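Local coordinates for protein transcriptional regulator (Vibrio virus VP882, PDB 7DWM) that binds the quorum-sensing signal 3,5-dimethylpyrazin-2-ol and, as a regulator with a LuxR-type helix-turn-helix domain, probably binds DNA to control transcription, at residues L91-Y96 with W100-F105; Q42-L47 with T120-Q125. All coordinates share one frame; numbering follows the deposited sequence.

Contact 1. Residues L91-Y96 with W100-F105; sequences LDVHPY and WRVFTF. With A1U (3,5-dimethylpyrazin-2-ol), chain C.
Tyr96 lies across the neighbouring strand with Arg101 CB at the edge of its ring, 3.4 Å from Tyr96 CD2, while its hydroxyl approaches the edge of Phe105. Its CG sits beside the backbone N, opposite the carbonyl carbon (chi1 -61°), which lays the ring back along Arg101 and Phe103. Tyr96 OH donates to Asp92 O (3.1 Å) from above the carbonyl plane. Phe103 N reaches that oxygen from the opposite face, so Asp92 O accepts two bonds, one of which ties down the Tyr96 hydroxyl. The Phe103 ring meets Tyr96 obliquely, planes at 68°. The Asp92 carboxylate stands almost perpendicular to the Phe105 ring, with Asp92 OD2 3.5 Å from Phe105 CD2. Asp92, Tyr96, Phe103 and Phe105 are buried, whereas Val93, Pro95, Trp100 and Val102 form a partly exposed face; Leu91 there is buried against Ala137 of the second subunit. Pro95 CD sits over the six-membered ring of Trp100, 3.6 Å from its centroid, in a CH-pi contact. Backbone bonds pair Asp92 with Phe103 and His94 with Arg101. CAC of 3,5-dimethylpyrazin-2-ol lies over one face of Phe105, its CAG at the edge of Tyr96. The arrangement is an antiparallel beta hairpin of a PAS fold, one wall of its ligand pocket.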
ATOM      1  N   LEU A  91       8.281   2.885   6.805  1.00 71.65           N
ATOM      2  CA  LEU A  91       7.398   2.608   7.922  1.00 77.98           C
ATOM      3  C   LEU A  91       7.984   3.275   9.154  1.00 77.61           C
ATOM      4  O   LEU A  91       9.044   2.866   9.644  1.00 72.16           O
ATOM      5  CB  LEU A  91       7.246   1.101   8.130  1.00 65.48           C
ATOM      6  CG  LEU A  91       6.527   0.607   9.401  1.00 55.73           C
ATOM      7  CD1 LEU A  91       5.075   1.064   9.429  1.00 62.00           C
ATOM      8  CD2 LEU A  91       6.615  -0.907   9.516  1.00 54.65           C
ATOM      9  N   ASP A  92       7.308   4.302   9.646  1.00 64.67           N
ATOM     10  CA  ASP A  92       7.724   5.063  10.816  1.00 75.90           C
ATOM     11  C   ASP A  92       6.686   4.843  11.906  1.00 68.10           C
ATOM     12  O   ASP A  92       5.586   5.396  11.851  1.00 64.53           O
ATOM     13  CB  ASP A  92       7.856   6.544  10.460  1.00 68.47           C
ATOM     14  CG  ASP A  92       9.277   6.948  10.071  1.00 87.65           C
ATOM     15  OD1 ASP A  92      10.184   6.956  10.922  1.00 80.05           O
ATOM     16  OD2 ASP A  92       9.512   7.290   8.910  1.00 97.03           O
ATOM     17  N   VAL A  93       7.027   4.030  12.895  1.00 64.28           N
ATOM     18  CA  VAL A  93       6.167   3.824  14.050  1.00 83.39           C
ATOM     19  C   VAL A  93       6.784   4.587  15.213  1.00 76.80           C
ATOM     20  O   VAL A  93       7.900   4.272  15.659  1.00 67.88           O
ATOM     21  CB  VAL A  93       5.991   2.334  14.371  1.00 63.07           C
ATOM     22  CG1 VAL A  93       5.072   2.166  15.564  1.00 53.95           C
ATOM     23  CG2 VAL A  93       5.425   1.610  13.158  1.00 67.72           C
ATOM     24  N   HIS A  94       6.060   5.594  15.701  1.00 55.33           N
ATOM     25  CA  HIS A  94       6.664   6.547  16.622  1.00 72.91           C
ATOM     26  C   HIS A  94       5.641   7.038  17.629  1.00 63.96           C
ATOM     27  O   HIS A  94       4.446   7.116  17.314  1.00 76.88           O
ATOM     28  CB  HIS A  94       7.251   7.754  15.877  1.00 67.03           C
ATOM     29  CG  HIS A  94       8.497   7.449  15.112  1.00 68.99           C
ATOM     30  ND1 HIS A  94       9.726   7.300  15.714  1.00 87.95           N
ATOM     31  CD2 HIS A  94       8.705   7.271  13.787  1.00 73.39           C
ATOM     32  CE1 HIS A  94      10.638   7.037  14.796  1.00 71.25           C
ATOM     33  NE2 HIS A  94      10.045   7.016  13.617  1.00 86.88           N
ATOM     34  N   PRO A  95       6.076   7.394  18.838  1.00 66.00           N
ATOM     35  CA  PRO A  95       5.225   8.148  19.776  1.00 85.04           C
ATOM     36  C   PRO A  95       5.168   9.624  19.387  1.00 93.72           C
ATOM     37  O   PRO A  95       5.833  10.494  19.948  1.00 89.50           O
ATOM     38  CB  PRO A  95       5.926   7.924  21.117  1.00 65.83           C
ATOM     39  CG  PRO A  95       7.365   7.794  20.752  1.00 69.48           C
ATOM     40  CD  PRO A  95       7.402   7.101  19.410  1.00 68.52           C
ATOM     41  N   TYR A  96       4.345   9.915  18.382  1.00101.84           N
ATOM     42  CA  TYR A  96       4.201  11.273  17.894  1.00 93.33           C
ATOM     43  C   TYR A  96       3.515  12.140  18.952  1.00102.65           C
ATOM     44  O   TYR A  96       3.033  11.654  19.981  1.00 86.53           O
ATOM     45  CB  TYR A  96       3.421  11.282  16.579  1.00 85.03           C
ATOM     46  CG  TYR A  96       4.103  10.513  15.464  1.00 82.93           C
ATOM     47  CD1 TYR A  96       5.294  10.963  14.909  1.00 80.29           C
ATOM     48  CD2 TYR A  96       3.557   9.334  14.972  1.00 69.26           C
ATOM     49  CE1 TYR A  96       5.920  10.263  13.893  1.00 84.63           C
ATOM     50  CE2 TYR A  96       4.177   8.626  13.959  1.00 75.33           C
ATOM     51  CZ  TYR A  96       5.357   9.096  13.423  1.00 66.27           C
ATOM     52  OH  TYR A  96       5.976   8.394  12.416  1.00 73.48           O
ATOM     53  N   TRP A 100       1.165   7.196  20.111  1.00 84.79           N
ATOM     54  CA  TRP A 100       1.841   6.314  19.170  1.00 71.63           C
ATOM     55  C   TRP A 100       1.034   6.204  17.884  1.00 74.50           C
ATOM     56  O   TRP A 100      -0.190   6.048  17.910  1.00 59.93           O
ATOM     57  CB  TRP A 100       2.039   4.929  19.783  1.00 58.09           C
ATOM     58  CG  TRP A 100       3.219   4.837  20.700  1.00 61.47           C
ATOM     59  CD1 TRP A 100       3.257   5.179  22.021  1.00 53.91           C
ATOM     60  CD2 TRP A 100       4.534   4.371  20.368  1.00 50.57           C
ATOM     61  NE1 TRP A 100       4.513   4.956  22.530  1.00 60.78           N
ATOM     62  CE2 TRP A 100       5.315   4.459  21.536  1.00 51.95           C
ATOM     63  CE3 TRP A 100       5.125   3.888  19.196  1.00 47.55           C
ATOM     64  CZ2 TRP A 100       6.657   4.083  21.568  1.00 63.89           C
ATOM     65  CZ3 TRP A 100       6.459   3.513  19.230  1.00 68.59           C
ATOM     66  CH2 TRP A 100       7.209   3.614  20.407  1.00 59.13           C
ATOM     67  N   ARG A 101       1.728   6.272  16.751  1.00 72.22           N
ATOM     68  CA  ARG A 101       1.087   6.099  15.459  1.00 60.96           C
ATOM     69  C   ARG A 101       1.999   5.304  14.536  1.00 73.90           C
ATOM     70  O   ARG A 101       3.227   5.254  14.706  1.00 76.77           O
ATOM     71  CB  ARG A 101       0.722   7.440  14.793  1.00 86.97           C
ATOM     72  CG  ARG A 101      -0.175   8.366  15.612  1.00 72.39           C
ATOM     73  CD  ARG A 101      -1.565   7.780  15.832  1.00 72.68           C
ATOM     74  NE  ARG A 101      -2.478   8.032  14.721  1.00 90.41           N
ATOM     75  CZ  ARG A 101      -3.802   7.969  14.819  1.00 91.89           C
ATOM     76  NH1 ARG A 101      -4.371   7.662  15.978  1.00 70.14           N
ATOM     77  NH2 ARG A 101      -4.561   8.209  13.758  1.00 84.22           N
ATOM     78  N   VAL A 102       1.358   4.692  13.546  1.00 74.17           N
ATOM     79  CA  VAL A 102       1.996   3.899  12.505  1.00 69.07           C
ATOM     80  C   VAL A 102       1.860   4.703  11.220  1.00 68.44           C
ATOM     81  O   VAL A 102       0.800   4.700  10.585  1.00 78.23           O
ATOM     82  CB  VAL A 102       1.350   2.515  12.365  1.00 62.47           C
ATOM     83  CG1 VAL A 102       2.067   1.691  11.306  1.00 48.96           C
ATOM     84  CG2 VAL A 102       1.332   1.789  13.704  1.00 54.52           C
ATOM     85  N   PHE A 103       2.912   5.415  10.837  1.00 78.25           N
ATOM     86  CA  PHE A 103       2.893   6.183   9.608  1.00 66.65           C
ATOM     87  C   PHE A 103       3.677   5.471   8.518  1.00 70.45           C
ATOM     88  O   PHE A 103       4.582   4.673   8.775  1.00 64.80           O
ATOM     89  CB  PHE A 103       3.475   7.581   9.829  1.00 72.63           C
ATOM     90  CG  PHE A 103       2.439   8.633  10.073  1.00 73.56           C
ATOM     91  CD1 PHE A 103       2.242   9.654   9.157  1.00 74.79           C
ATOM     92  CD2 PHE A 103       1.659   8.603  11.215  1.00 76.14           C
ATOM     93  CE1 PHE A 103       1.284  10.627   9.379  1.00 75.12           C
ATOM     94  CE2 PHE A 103       0.699   9.572  11.442  1.00 85.95           C
ATOM     95  CZ  PHE A 103       0.513  10.585  10.523  1.00 78.54           C
ATOM     96  N   THR A 104       3.305   5.781   7.287  1.00 73.96           N
ATOM     97  CA  THR A 104       4.124   5.541   6.112  1.00 75.95           C
ATOM     98  C   THR A 104       4.670   6.885   5.654  1.00 83.57           C
ATOM     99  O   THR A 104       3.895   7.805   5.375  1.00 99.59           O
ATOM    100  CB  THR A 104       3.287   4.870   5.022  1.00 76.44           C
ATOM    101  OG1 THR A 104       3.049   3.500   5.374  1.00 85.60           O
ATOM    102  CG2 THR A 104       3.939   4.979   3.653  1.00 81.89           C
ATOM    103  N   PHE A 105       5.996   6.997   5.581  1.00 62.00           N
ATOM    104  CA  PHE A 105       6.657   8.172   5.014  1.00 80.37           C
ATOM    105  C   PHE A 105       7.304   7.782   3.691  1.00 81.58           C
ATOM    106  O   PHE A 105       8.287   7.035   3.667  1.00 79.17           O
ATOM    107  CB  PHE A 105       7.674   8.763   5.988  1.00 80.62           C
ATOM    108  CG  PHE A 105       7.062   9.676   7.009  1.00 72.05           C
ATOM    109  CD1 PHE A 105       6.896  11.026   6.742  1.00 84.23           C
ATOM    110  CD2 PHE A 105       6.635   9.181   8.230  1.00 74.21           C
ATOM    111  CE1 PHE A 105       6.322  11.867   7.678  1.00 80.56           C
ATOM    112  CE2 PHE A 105       6.058  10.015   9.169  1.00 77.16           C
ATOM    113  CZ  PHE A 105       5.901  11.361   8.892  1.00 82.82           C
TER
HETATM  114  CAB A1U C 301      10.034  10.413   9.764  1.00 90.98           C
HETATM  115  CAC A1U C 301       9.393  11.605  10.182  1.00 90.18           C
HETATM  116  CAE A1U C 301      10.525  12.775   8.496  1.00 78.76           C
HETATM  117  CAF A1U C 301      11.118  11.542   8.152  1.00 91.86           C
HETATM  118  CAG A1U C 301       8.431  11.563  11.338  1.00 73.64           C
HETATM  119  CAH A1U C 301      10.818  14.052   7.769  1.00 87.10           C
HETATM  120  NAA A1U C 301      10.920  10.360   8.734  1.00 87.64           N
HETATM  121  NAD A1U C 301       9.657  12.772   9.527  1.00 81.19           N
HETATM  122  OAI A1U C 301      12.018  11.594   7.069  1.00 82.36           O

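Contact 2. Residues Q42-L47 with T120-Q125; sequences QPFREL and TIFHGQ. With A1U (3,5-dimethylpyrazin-2-ol), chain C.
Phe122 turns the edge of its ring toward one face of Phe44, and this edge-to-face pair carries the contact between strand 120-125 and the short helix 42-47. At the start of the strand, Thr120 and Ile121 lead up to it, Thr120 OG1 being hydrogen-bonded to Asp78. Phe122 already leaves the strand toward the helix, and its chi1 of 63° sets CG between backbone N and carbonyl carbon. Phe122 CE2 is the atom that leads, 3.3 Å from Phe44 CD2 and set toward the rim of that ring, not over its centre. The planes are inclined at 53°, and the centroids of the Phe44 and Phe122 rings are 4.6 Å apart.

Both segments belong to a PAS fold, in which the antiparallel sheet and the short helices facing it enclose the ligand. Here the two rings meet 3,5-dimethylpyrazin-2-ol differently. Phe122 offers a face, with the ligand methyl CAH above the middle of the ring. Phe44, whose CG is extended away from its backbone N (chi1 -179°), offers an edge, and its CE2 comes 3.2 Å from ligand NAD. Neither ring has a polar atom to give, so their part in the pocket is probably one of shape and apolar surroundings.

Next along the strand, His123 stacks on Trp28. Gly124 then brings its CA to 7.8 Å from Phe44 CA, the closest CA-CA pair of the two segments. At Gln125 the strand reaches the dimer partner, OE1 hydrogen-bonding to NE2 of Gln125 of the second subunit.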
ATOM      1  N   GLN A  42       1.554  22.504   7.876  1.00 95.49           N
ATOM      2  CA  GLN A  42       1.107  22.448   9.265  1.00 87.05           C
ATOM      3  C   GLN A  42       0.830  21.029   9.754  1.00104.03           C
ATOM      4  O   GLN A  42       1.096  20.758  10.936  1.00105.20           O
ATOM      5  CB  GLN A  42      -0.128  23.339   9.450  1.00 78.86           C
ATOM      6  CG  GLN A  42      -0.612  23.434  10.891  1.00106.23           C
ATOM      7  CD  GLN A  42      -1.870  24.267  11.034  1.00124.01           C
ATOM      8  OE1 GLN A  42      -2.911  23.771  11.464  1.00124.80           O
ATOM      9  NE2 GLN A  42      -1.780  25.543  10.677  1.00120.53           N
ATOM     10  N   PRO A  43       0.305  20.098   8.943  1.00106.72           N
ATOM     11  CA  PRO A  43       0.201  18.706   9.426  1.00 98.08           C
ATOM     12  C   PRO A  43       1.517  18.111   9.907  1.00 83.20           C
ATOM     13  O   PRO A  43       1.568  17.544  11.009  1.00 82.18           O
ATOM     14  CB  PRO A  43      -0.351  17.966   8.201  1.00 98.48           C
ATOM     15  CG  PRO A  43      -1.191  18.981   7.521  1.00 94.56           C
ATOM     16  CD  PRO A  43      -0.483  20.298   7.710  1.00 94.81           C
ATOM     17  N   PHE A  44       2.593  18.231   9.122  1.00 78.90           N
ATOM     18  CA  PHE A  44       3.856  17.631   9.544  1.00 84.19           C
ATOM     19  C   PHE A  44       4.403  18.320  10.783  1.00 97.97           C
ATOM     20  O   PHE A  44       4.874  17.653  11.712  1.00 93.74           O
ATOM     21  CB  PHE A  44       4.895  17.669   8.428  1.00 87.04           C
ATOM     22  CG  PHE A  44       6.201  17.044   8.825  1.00100.34           C
ATOM     23  CD1 PHE A  44       7.251  17.819   9.290  1.00108.41           C
ATOM     24  CD2 PHE A  44       6.357  15.670   8.786  1.00101.62           C
ATOM     25  CE1 PHE A  44       8.438  17.239   9.677  1.00 98.29           C
ATOM     26  CE2 PHE A  44       7.546  15.084   9.170  1.00 91.15           C
ATOM     27  CZ  PHE A  44       8.586  15.870   9.618  1.00 93.39           C
ATOM     28  N   ARG A  45       4.378  19.653  10.807  1.00109.21           N
ATOM     29  CA  ARG A  45       4.869  20.350  11.983  1.00109.36           C
ATOM     30  C   ARG A  45       4.006  20.070  13.203  1.00107.79           C
ATOM     31  O   ARG A  45       4.501  20.160  14.325  1.00118.28           O
ATOM     32  CB  ARG A  45       4.902  21.861  11.739  1.00 97.69           C
ATOM     33  CG  ARG A  45       6.035  22.371  10.864  1.00107.17           C
ATOM     34  CD  ARG A  45       6.029  23.898  10.840  1.00109.40           C
ATOM     35  NE  ARG A  45       4.727  24.438  11.230  1.00116.70           N
ATOM     36  CZ  ARG A  45       3.819  24.902  10.377  1.00114.88           C
ATOM     37  NH1 ARG A  45       4.066  24.901   9.074  1.00100.03           N
ATOM     38  NH2 ARG A  45       2.661  25.370  10.828  1.00104.61           N
ATOM     39  N   GLU A  46       2.759  19.652  13.012  1.00 97.55           N
ATOM     40  CA  GLU A  46       1.910  19.285  14.134  1.00 94.23           C
ATOM     41  C   GLU A  46       2.079  17.838  14.565  1.00 99.24           C
ATOM     42  O   GLU A  46       1.745  17.504  15.709  1.00101.90           O
ATOM     43  CB  GLU A  46       0.443  19.547  13.786  1.00 87.70           C
ATOM     44  CG  GLU A  46      -0.476  19.585  14.988  1.00 85.00           C
ATOM     45  CD  GLU A  46      -1.523  20.669  14.877  1.00113.78           C
ATOM     46  OE1 GLU A  46      -1.465  21.458  13.909  1.00112.63           O
ATOM     47  OE2 GLU A  46      -2.403  20.729  15.760  1.00111.90           O
ATOM     48  N   LEU A  47       2.604  16.974  13.697  1.00 99.90           N
ATOM     49  CA  LEU A  47       2.859  15.598  14.113  1.00107.54           C
ATOM     50  C   LEU A  47       4.105  15.527  14.988  1.00 91.97           C
ATOM     51  O   LEU A  47       4.166  14.740  15.939  1.00 99.93           O
ATOM     52  CB  LEU A  47       2.991  14.699  12.887  1.00 83.45           C
ATOM     53  CG  LEU A  47       3.303  13.231  13.156  1.00 76.54           C
ATOM     54  CD1 LEU A  47       2.015  12.513  13.502  1.00 63.88           C
ATOM     55  CD2 LEU A  47       3.981  12.570  11.963  1.00 68.91           C
ATOM     56  N   THR A 120      14.954  15.997  -1.171  1.00113.17           N
ATOM     57  CA  THR A 120      13.918  14.976  -1.176  1.00107.77           C
ATOM     58  C   THR A 120      12.585  15.587  -0.782  1.00106.54           C
ATOM     59  O   THR A 120      12.529  16.600  -0.078  1.00101.91           O
ATOM     60  CB  THR A 120      14.233  13.816  -0.213  1.00102.65           C
ATOM     61  OG1 THR A 120      14.210  14.288   1.139  1.00103.28           O
ATOM     62  CG2 THR A 120      15.596  13.203  -0.504  1.00 99.69           C
ATOM     63  N   ILE A 121      11.510  14.950  -1.247  1.00112.16           N
ATOM     64  CA  ILE A 121      10.146  15.226  -0.813  1.00101.64           C
ATOM     65  C   ILE A 121       9.691  14.033   0.012  1.00105.87           C
ATOM     66  O   ILE A 121       9.979  12.883  -0.339  1.00112.36           O
ATOM     67  CB  ILE A 121       9.179  15.460  -1.995  1.00 98.18           C
ATOM     68  CG1 ILE A 121       9.812  16.332  -3.082  1.00111.53           C
ATOM     69  CG2 ILE A 121       7.837  16.025  -1.523  1.00105.88           C
ATOM     70  CD1 ILE A 121      10.274  15.544  -4.276  1.00 96.52           C
ATOM     71  N   PHE A 122       9.004  14.302   1.117  1.00 92.53           N
ATOM     72  CA  PHE A 122       8.462  13.256   1.966  1.00 92.07           C
ATOM     73  C   PHE A 122       6.965  13.468   2.132  1.00 96.85           C
ATOM     74  O   PHE A 122       6.493  14.601   2.324  1.00 84.03           O
ATOM     75  CB  PHE A 122       9.169  13.199   3.341  1.00 98.18           C
ATOM     76  CG  PHE A 122       8.993  14.434   4.182  1.00 91.54           C
ATOM     77  CD1 PHE A 122       9.983  15.401   4.225  1.00 93.33           C
ATOM     78  CD2 PHE A 122       7.857  14.613   4.959  1.00 85.52           C
ATOM     79  CE1 PHE A 122       9.831  16.534   5.000  1.00 92.97           C
ATOM     80  CE2 PHE A 122       7.699  15.746   5.729  1.00 84.92           C
ATOM     81  CZ  PHE A 122       8.689  16.705   5.756  1.00 92.31           C
ATOM     82  N   HIS A 123       6.231  12.360   2.017  1.00 93.15           N
ATOM     83  CA  HIS A 123       4.785  12.297   2.182  1.00 88.45           C
ATOM     84  C   HIS A 123       4.479  11.295   3.300  1.00 80.50           C
ATOM     85  O   HIS A 123       4.770  10.092   3.131  1.00 68.19           O
ATOM     86  CB  HIS A 123       4.094  11.907   0.878  1.00 78.54           C
ATOM     87  CG  HIS A 123       2.603  11.816   0.979  1.00 77.71           C
ATOM     88  ND1 HIS A 123       1.847  11.034   0.133  1.00 54.67           N
ATOM     89  CD2 HIS A 123       1.726  12.412   1.823  1.00 77.46           C
ATOM     90  CE1 HIS A 123       0.569  11.150   0.451  1.00 72.48           C
ATOM     91  NE2 HIS A 123       0.470  11.980   1.473  1.00 65.75           N
ATOM     92  N   GLY A 124       3.939  11.763   4.383  1.00 77.19           N
ATOM     93  CA  GLY A 124       3.564  10.920   5.514  1.00 82.24           C
ATOM     94  C   GLY A 124       2.078  10.595   5.475  1.00 73.38           C
ATOM     95  O   GLY A 124       1.247  11.485   5.294  1.00 82.00           O
ATOM     96  N   GLN A 125       1.764   9.313   5.644  1.00 75.91           N
ATOM     97  CA  GLN A 125       0.383   8.843   5.628  1.00 98.05           C
ATOM     98  C   GLN A 125       0.080   8.080   6.911  1.00 80.05           C
ATOM     99  O   GLN A 125       0.800   7.141   7.265  1.00 72.03           O
ATOM    100  CB  GLN A 125       0.118   7.947   4.412  1.00 91.93           C
ATOM    101  CG  GLN A 125       0.600   8.522   3.090  1.00 74.98           C
ATOM    102  CD  GLN A 125      -0.039   7.843   1.895  1.00 67.74           C
ATOM    103  OE1 GLN A 125       0.652   7.348   1.005  1.00 69.14           O
ATOM    104  NE2 GLN A 125      -1.367   7.816   1.871  1.00 81.39           N
TER
HETATM  105  CAB A1U C 301      10.034  10.413   9.764  1.00 90.98           C
HETATM  106  CAC A1U C 301       9.393  11.605  10.182  1.00 90.18           C
HETATM  107  CAE A1U C 301      10.525  12.775   8.496  1.00 78.76           C
HETATM  108  CAF A1U C 301      11.118  11.542   8.152  1.00 91.86           C
HETATM  109  CAG A1U C 301       8.431  11.563  11.338  1.00 73.64           C
HETATM  110  CAH A1U C 301      10.818  14.052   7.769  1.00 87.10           C
HETATM  111  NAA A1U C 301      10.920  10.360   8.734  1.00 87.64           N
HETATM  112  NAD A1U C 301       9.657  12.772   9.527  1.00 81.19           N
HETATM  113  OAI A1U C 301      12.018  11.594   7.069  1.00 82.36           O

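In the fold
Contact 1 is a local hairpin between strands adjacent in sequence, whereas contact 2 brings together a helix and a strand 73 residues apart, and the hairpin is nested inside the loop it closes. Strands 99-110 and 119-126 are neighbours in one sheet, joined by a probable backbone hydrogen bond from Gln125 N to Thr104 O (2.6 Å). Leu47 of the helix packs against Tyr96. Contact 2 is wholly buried and purely aromatic. Contact 1 is only partly buried, combining backbone pairing with a polar carboxylate on its pocket side and apolar packing on its other face. Both touch the same ligand, their centres about 11 Å apart.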